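Local atomic coordinates of ComZ (Thermus thermophilus, PDB entry 6QVI), a protein that is a competence-associated pilin that probably serves as a DNA receptor at the pilus tip during natural transformation. Residues 329-341 with 375-387. Sequence-based numbering, arbitrary orientation.
Sequences QAMQSGTLTLDTQ and VLEGIDAVLNRPV
The carboxylate of D339 has N384 over one face: N384 CB stands 3.9 Å from D339 CG, and the carboxylate and amide planes are 30° apart. From the same side, but beyond OD1, comes the bent aliphatic chain of R385, whose CG lies 3.4 Å from D339 OD1. The guanidinium closes no salt bridge with D339, since R385 NE stays 4.6 Å from D339 OD1; R385 NH2 makes its salt bridge with E366. An asparagine at D339 would probably leave R385 without this nearby negative charge. Upstream, strands 335-337 and 380-383 run parallel with axes 14° apart, as stacked strands do in a beta-solenoid domain; strand 409-415 continues the stack beyond 380-383. Four backbone bonds fix the register, from D380 N to G334 O at 2.9 Å through to L338 N to V382 O. On the L336 and A381 face, L336 CG is anti to the backbone N (chi1 -162°), which carries CD1 to L376 CD1 at 3.4 Å, the two side chains nearly perpendicular. M331 SD meets I379 CD1 at 3.7 Å. L338 and L383 lie side by side, L338 CD1 3.6 Å from L383 CG, and both touch L368.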
ATOM      1  N   GLN A 329       8.792   6.321 -34.793  1.00 85.53           N
ATOM      2  CA  GLN A 329       9.713   7.428 -35.042  1.00 87.74           C
ATOM      3  C   GLN A 329      10.089   8.127 -33.734  1.00 88.38           C
ATOM      4  O   GLN A 329      11.248   8.498 -33.529  1.00 94.44           O
ATOM      5  CB  GLN A 329       9.091   8.423 -36.036  1.00 99.19           C
ATOM      6  CG  GLN A 329       9.103   8.056 -37.560  1.00107.92           C
ATOM      7  CD  GLN A 329      10.322   8.632 -38.339  1.00117.25           C
ATOM      8  OE1 GLN A 329      11.148   9.367 -37.780  1.00125.40           O
ATOM      9  NE2 GLN A 329      10.417   8.306 -39.638  1.00110.84           N
ATOM     10  N   ALA A 330       9.132   8.287 -32.820  1.00 87.59           N
ATOM     11  CA  ALA A 330       9.382   9.084 -31.624  1.00 85.76           C
ATOM     12  C   ALA A 330      10.472   8.493 -30.722  1.00 80.64           C
ATOM     13  O   ALA A 330      11.044   9.227 -29.899  1.00 73.07           O
ATOM     14  CB  ALA A 330       8.080   9.269 -30.843  1.00 85.19           C
ATOM     15  N   MET A 331      10.730   7.213 -30.808  1.00 77.08           N
ATOM     16  CA  MET A 331      11.678   6.629 -29.898  1.00 76.05           C
ATOM     17  C   MET A 331      12.916   6.187 -30.537  1.00 75.70           C
ATOM     18  O   MET A 331      13.677   5.469 -29.951  1.00 70.81           O
ATOM     19  CB  MET A 331      11.057   5.422 -29.258  1.00 76.95           C
ATOM     20  CG  MET A 331       9.599   5.636 -29.026  1.00 84.14           C
ATOM     21  SD  MET A 331       8.902   4.210 -28.279  1.00 81.47           S
ATOM     22  CE  MET A 331       7.201   4.634 -28.487  1.00 87.95           C
ATOM     23  N   GLN A 332      13.137   6.663 -31.743  1.00 84.30           N
ATOM     24  CA  GLN A 332      14.301   6.345 -32.543  1.00 82.17           C
ATOM     25  C   GLN A 332      15.603   6.409 -31.812  1.00 76.08           C
ATOM     26  O   GLN A 332      16.426   5.561 -31.946  1.00 75.56           O
ATOM     27  CB  GLN A 332      14.410   7.382 -33.627  1.00 86.34           C
ATOM     28  CG  GLN A 332      13.748   7.056 -34.937  1.00 92.33           C
ATOM     29  CD  GLN A 332      13.867   8.227 -35.863  1.00108.76           C
ATOM     30  OE1 GLN A 332      14.543   9.201 -35.567  1.00111.62           O
ATOM     31  NE2 GLN A 332      13.232   8.134 -36.982  1.00117.38           N
ATOM     32  N   SER A 333      15.795   7.508 -31.124  1.00 65.87           N
ATOM     33  CA  SER A 333      16.965   7.824 -30.348  1.00 69.08           C
ATOM     34  C   SER A 333      17.250   7.018 -29.129  1.00 85.74           C
ATOM     35  O   SER A 333      18.382   6.942 -28.711  1.00 95.58           O
ATOM     36  CB  SER A 333      16.814   9.234 -29.847  1.00 71.23           C
ATOM     37  OG  SER A 333      15.483   9.513 -29.486  1.00 76.05           O
ATOM     38  N   GLY A 334      16.236   6.392 -28.564  1.00 86.85           N
ATOM     39  CA  GLY A 334      16.388   5.691 -27.301  1.00 77.94           C
ATOM     40  C   GLY A 334      15.857   6.499 -26.151  1.00 73.50           C
ATOM     41  O   GLY A 334      15.935   6.060 -24.986  1.00 67.56           O
ATOM     42  N   THR A 335      15.273   7.648 -26.463  1.00 73.35           N
ATOM     43  CA  THR A 335      14.690   8.552 -25.485  1.00 75.85           C
ATOM     44  C   THR A 335      13.419   9.081 -26.115  1.00 74.39           C
ATOM     45  O   THR A 335      13.465   9.725 -27.170  1.00 82.59           O
ATOM     46  CB  THR A 335      15.621   9.716 -25.109  1.00 79.39           C
ATOM     47  OG1 THR A 335      16.716   9.237 -24.317  1.00 87.18           O
ATOM     48  CG2 THR A 335      14.854  10.772 -24.335  1.00 68.17           C
ATOM     49  N   LEU A 336      12.302   8.810 -25.449  1.00 68.46           N
ATOM     50  CA  LEU A 336      10.993   9.265 -25.867  1.00 63.08           C
ATOM     51  C   LEU A 336      10.758  10.574 -25.134  1.00 72.87           C
ATOM     52  O   LEU A 336      10.571  10.587 -23.919  1.00 75.49           O
ATOM     53  CB  LEU A 336       9.941   8.252 -25.448  1.00 71.64           C
ATOM     54  CG  LEU A 336       8.542   8.169 -26.037  1.00 82.72           C
ATOM     55  CD1 LEU A 336       7.878   7.048 -25.300  1.00 85.70           C
ATOM     56  CD2 LEU A 336       7.777   9.411 -25.865  1.00 81.17           C
ATOM     57  N   THR A 337      10.709  11.672 -25.858  1.00 78.28           N
ATOM     58  CA  THR A 337      10.406  12.926 -25.228  1.00 80.04           C
ATOM     59  C   THR A 337       9.098  13.320 -25.809  1.00 84.48           C
ATOM     60  O   THR A 337       8.899  13.235 -26.968  1.00 91.06           O
ATOM     61  CB  THR A 337      11.491  13.986 -25.412  1.00 86.11           C
ATOM     62  OG1 THR A 337      10.954  15.150 -26.031  1.00 90.92           O
ATOM     63  CG2 THR A 337      12.608  13.460 -26.222  1.00 93.83           C
ATOM     64  N   LEU A 338       8.190  13.766 -24.994  1.00 95.50           N
ATOM     65  CA  LEU A 338       6.872  14.111 -25.512  1.00 99.61           C
ATOM     66  C   LEU A 338       6.907  15.530 -26.065  1.00110.25           C
ATOM     67  O   LEU A 338       7.019  15.693 -27.285  1.00118.04           O
ATOM     68  CB  LEU A 338       5.826  13.959 -24.424  1.00 96.13           C
ATOM     69  CG  LEU A 338       5.611  12.508 -24.024  1.00 92.29           C
ATOM     70  CD1 LEU A 338       4.371  12.403 -23.222  1.00 97.51           C
ATOM     71  CD2 LEU A 338       5.438  11.695 -25.236  1.00 86.53           C
ATOM     72  N   ASP A 339       6.816  16.552 -25.219  1.00103.77           N
ATOM     73  CA  ASP A 339       6.998  17.970 -25.650  1.00106.27           C
ATOM     74  C   ASP A 339       5.948  18.404 -26.678  1.00111.98           C
ATOM     75  O   ASP A 339       4.749  18.142 -26.491  1.00120.47           O
ATOM     76  CB  ASP A 339       8.438  18.155 -26.114  1.00 97.96           C
ATOM     77  CG  ASP A 339       8.939  19.577 -25.907  1.00103.50           C
ATOM     78  OD1 ASP A 339       8.116  20.449 -25.549  1.00106.93           O
ATOM     79  OD2 ASP A 339      10.159  19.820 -26.066  1.00106.40           O
ATOM     80  N   THR A 340       6.339  19.079 -27.763  1.00117.75           N
ATOM     81  CA  THR A 340       5.453  19.838 -28.649  1.00125.27           C
ATOM     82  C   THR A 340       4.982  19.117 -29.928  1.00126.15           C
ATOM     83  O   THR A 340       4.358  19.765 -30.780  1.00128.88           O
ATOM     84  CB  THR A 340       6.127  21.158 -29.021  1.00129.21           C
ATOM     85  OG1 THR A 340       5.270  21.918 -29.881  1.00140.16           O
ATOM     86  CG2 THR A 340       7.460  20.908 -29.689  1.00123.99           C
ATOM     87  N   GLN A 341       5.338  17.861 -30.175  1.00120.66           N
ATOM     88  CA  GLN A 341       4.771  17.192 -31.345  1.00117.70           C
ATOM     89  C   GLN A 341       4.013  15.942 -30.941  1.00108.10           C
ATOM     90  O   GLN A 341       4.565  15.062 -30.280  1.00112.97           O
ATOM     91  CB  GLN A 341       5.813  16.898 -32.418  1.00124.57           C
ATOM     92  CG  GLN A 341       5.095  16.272 -33.606  1.00131.01           C
ATOM     93  CD  GLN A 341       4.353  17.307 -34.480  1.00137.17           C
ATOM     94  OE1 GLN A 341       4.756  18.462 -34.625  1.00142.49           O
ATOM     95  NE2 GLN A 341       3.206  16.866 -35.038  1.00135.26           N
ATOM     96  N   VAL A 375       4.903  -0.709 -21.744  1.00 57.33           N
ATOM     97  CA  VAL A 375       6.255  -0.736 -21.235  1.00 62.46           C
ATOM     98  C   VAL A 375       7.285  -0.636 -22.326  1.00 61.15           C
ATOM     99  O   VAL A 375       7.250  -1.391 -23.253  1.00 55.01           O
ATOM    100  CB  VAL A 375       6.533  -1.958 -20.356  1.00 58.29           C
ATOM    101  CG1 VAL A 375       5.483  -2.985 -20.542  1.00 63.21           C
ATOM    102  CG2 VAL A 375       7.873  -2.570 -20.644  1.00 54.49           C
ATOM    103  N   LEU A 376       8.214   0.300 -22.160  1.00 60.22           N
ATOM    104  CA  LEU A 376       9.295   0.563 -23.080  1.00 54.96           C
ATOM    105  C   LEU A 376      10.583   0.129 -22.485  1.00 53.86           C
ATOM    106  O   LEU A 376      10.991   0.672 -21.528  1.00 57.94           O
ATOM    107  CB  LEU A 376       9.381   2.042 -23.304  1.00 52.37           C
ATOM    108  CG  LEU A 376       8.008   2.640 -23.364  1.00 54.64           C
ATOM    109  CD1 LEU A 376       8.078   4.121 -23.573  1.00 54.31           C
ATOM    110  CD2 LEU A 376       7.238   1.998 -24.474  1.00 56.46           C
ATOM    111  N   GLU A 377      11.246  -0.845 -23.056  1.00 50.82           N
ATOM    112  CA  GLU A 377      12.492  -1.286 -22.501  1.00 60.21           C
ATOM    113  C   GLU A 377      13.660  -0.735 -23.264  1.00 61.15           C
ATOM    114  O   GLU A 377      13.683  -0.804 -24.451  1.00 62.65           O
ATOM    115  CB  GLU A 377      12.570  -2.798 -22.526  1.00 67.86           C
ATOM    116  CG  GLU A 377      11.363  -3.480 -21.935  1.00 78.63           C
ATOM    117  CD  GLU A 377      11.472  -4.985 -21.902  1.00 85.29           C
ATOM    118  OE1 GLU A 377      12.462  -5.536 -21.407  1.00 87.16           O
ATOM    119  OE2 GLU A 377      10.544  -5.631 -22.372  1.00 88.07           O
ATOM    120  N   GLY A 378      14.636  -0.195 -22.562  1.00 53.32           N
ATOM    121  CA  GLY A 378      15.825   0.360 -23.170  1.00 67.58           C
ATOM    122  C   GLY A 378      15.531   1.693 -23.778  1.00 68.22           C
ATOM    123  O   GLY A 378      16.132   2.093 -24.728  1.00 63.72           O
ATOM    124  N   ILE A 379      14.632   2.404 -23.156  1.00 68.29           N
ATOM    125  CA  ILE A 379      14.146   3.681 -23.655  1.00 61.58           C
ATOM    126  C   ILE A 379      13.978   4.568 -22.436  1.00 60.77           C
ATOM    127  O   ILE A 379      13.546   4.089 -21.387  1.00 62.43           O
ATOM    128  CB  ILE A 379      12.802   3.528 -24.396  1.00 61.73           C
ATOM    129  CG1 ILE A 379      13.008   2.933 -25.796  1.00 60.42           C
ATOM    130  CG2 ILE A 379      12.053   4.861 -24.451  1.00 61.40           C
ATOM    131  CD1 ILE A 379      11.701   2.594 -26.499  1.00 49.12           C
ATOM    132  N   ASP A 380      14.431   5.805 -22.525  1.00 69.18           N
ATOM    133  CA  ASP A 380      14.098   6.763 -21.493  1.00 64.64           C
ATOM    134  C   ASP A 380      12.857   7.542 -21.918  1.00 62.64           C
ATOM    135  O   ASP A 380      12.477   7.569 -23.090  1.00 68.08           O
ATOM    136  CB  ASP A 380      15.285   7.683 -21.217  1.00 70.22           C
ATOM    137  CG  ASP A 380      16.403   6.963 -20.444  1.00 82.48           C
ATOM    138  OD1 ASP A 380      17.538   7.487 -20.295  1.00 86.79           O
ATOM    139  OD2 ASP A 380      16.118   5.838 -19.966  1.00 91.05           O
ATOM    140  N   ALA A 381      12.204   8.159 -20.950  1.00 57.37           N
ATOM    141  CA  ALA A 381      11.048   8.975 -21.257  1.00 59.97           C
ATOM    142  C   ALA A 381      11.200  10.306 -20.558  1.00 65.07           C
ATOM    143  O   ALA A 381      11.601  10.342 -19.392  1.00 65.99           O
ATOM    144  CB  ALA A 381       9.743   8.274 -20.831  1.00 57.91           C
ATOM    145  N   VAL A 382      10.886  11.392 -21.261  1.00 72.19           N
ATOM    146  CA  VAL A 382      10.794  12.702 -20.632  1.00 78.53           C
ATOM    147  C   VAL A 382       9.474  13.292 -21.121  1.00 76.96           C
ATOM    148  O   VAL A 382       9.135  13.163 -22.309  1.00 66.25           O
ATOM    149  CB  VAL A 382      11.990  13.634 -20.995  1.00 73.03           C
ATOM    150  CG1 VAL A 382      13.356  12.876 -20.915  1.00 62.16           C
ATOM    151  CG2 VAL A 382      11.750  14.452 -22.241  1.00 81.59           C
ATOM    152  N   LEU A 383       8.663  13.793 -20.184  1.00 78.34           N
ATOM    153  CA  LEU A 383       7.480  14.589 -20.489  1.00 81.03           C
ATOM    154  C   LEU A 383       7.871  16.007 -20.159  1.00 86.07           C
ATOM    155  O   LEU A 383       8.109  16.334 -18.988  1.00 87.59           O
ATOM    156  CB  LEU A 383       6.246  14.174 -19.691  1.00 84.98           C
ATOM    157  CG  LEU A 383       5.636  12.812 -19.877  1.00 83.37           C
ATOM    158  CD1 LEU A 383       6.441  11.858 -19.104  1.00 81.78           C
ATOM    159  CD2 LEU A 383       4.247  12.895 -19.298  1.00 89.22           C
ATOM    160  N   ASN A 384       7.963  16.834 -21.186  1.00 93.99           N
ATOM    161  CA  ASN A 384       8.601  18.121 -21.035  1.00 93.09           C
ATOM    162  C   ASN A 384       7.623  19.268 -20.885  1.00 96.64           C
ATOM    163  O   ASN A 384       8.066  20.409 -20.751  1.00101.55           O
ATOM    164  CB  ASN A 384       9.516  18.370 -22.224  1.00 93.74           C
ATOM    165  CG  ASN A 384      10.709  19.200 -21.864  1.00106.99           C
ATOM    166  OD1 ASN A 384      11.794  19.026 -22.413  1.00111.55           O
ATOM    167  ND2 ASN A 384      10.511  20.136 -20.942  1.00114.85           N
ATOM    168  N   ARG A 385       6.324  19.008 -20.825  1.00 97.11           N
ATOM    169  CA  ARG A 385       5.375  20.102 -20.675  1.00101.83           C
ATOM    170  C   ARG A 385       4.207  19.617 -19.832  1.00 94.62           C
ATOM    171  O   ARG A 385       3.949  18.410 -19.764  1.00 93.00           O
ATOM    172  CB  ARG A 385       4.888  20.620 -22.041  1.00107.26           C
ATOM    173  CG  ARG A 385       6.027  21.037 -22.970  1.00118.25           C
ATOM    174  CD  ARG A 385       5.759  22.335 -23.715  1.00126.07           C
ATOM    175  NE  ARG A 385       4.346  22.515 -23.990  1.00126.12           N
ATOM    176  CZ  ARG A 385       3.788  23.702 -24.170  1.00132.28           C
ATOM    177  NH1 ARG A 385       4.534  24.797 -24.092  1.00138.04           N
ATOM    178  NH2 ARG A 385       2.488  23.797 -24.409  1.00137.16           N
ATOM    179  N   PRO A 386       3.496  20.527 -19.157  1.00 96.49           N
ATOM    180  CA  PRO A 386       2.306  20.142 -18.387  1.00 95.79           C
ATOM    181  C   PRO A 386       1.330  19.323 -19.219  1.00 95.13           C
ATOM    182  O   PRO A 386       1.099  19.606 -20.403  1.00 95.04           O
ATOM    183  CB  PRO A 386       1.701  21.488 -17.985  1.00100.03           C
ATOM    184  CG  PRO A 386       2.866  22.388 -17.868  1.00102.20           C
ATOM    185  CD  PRO A 386       3.869  21.935 -18.913  1.00101.99           C
ATOM    186  N   VAL A 387       0.806  18.279 -18.612  1.00 92.75           N
ATOM    187  CA  VAL A 387      -0.023  17.367 -19.337  1.00 95.97           C
ATOM    188  C   VAL A 387      -1.051  16.718 -18.454  1.00 98.55           C
ATOM    189  O   VAL A 387      -0.776  16.356 -17.351  1.00 94.76           O
ATOM    190  CB  VAL A 387       0.906  16.313 -19.940  1.00 87.73           C
ATOM    191  CG1 VAL A 387       1.937  15.915 -18.926  1.00 80.48           C
ATOM    192  CG2 VAL A 387       0.174  15.105 -20.460  1.00 88.36           C
TER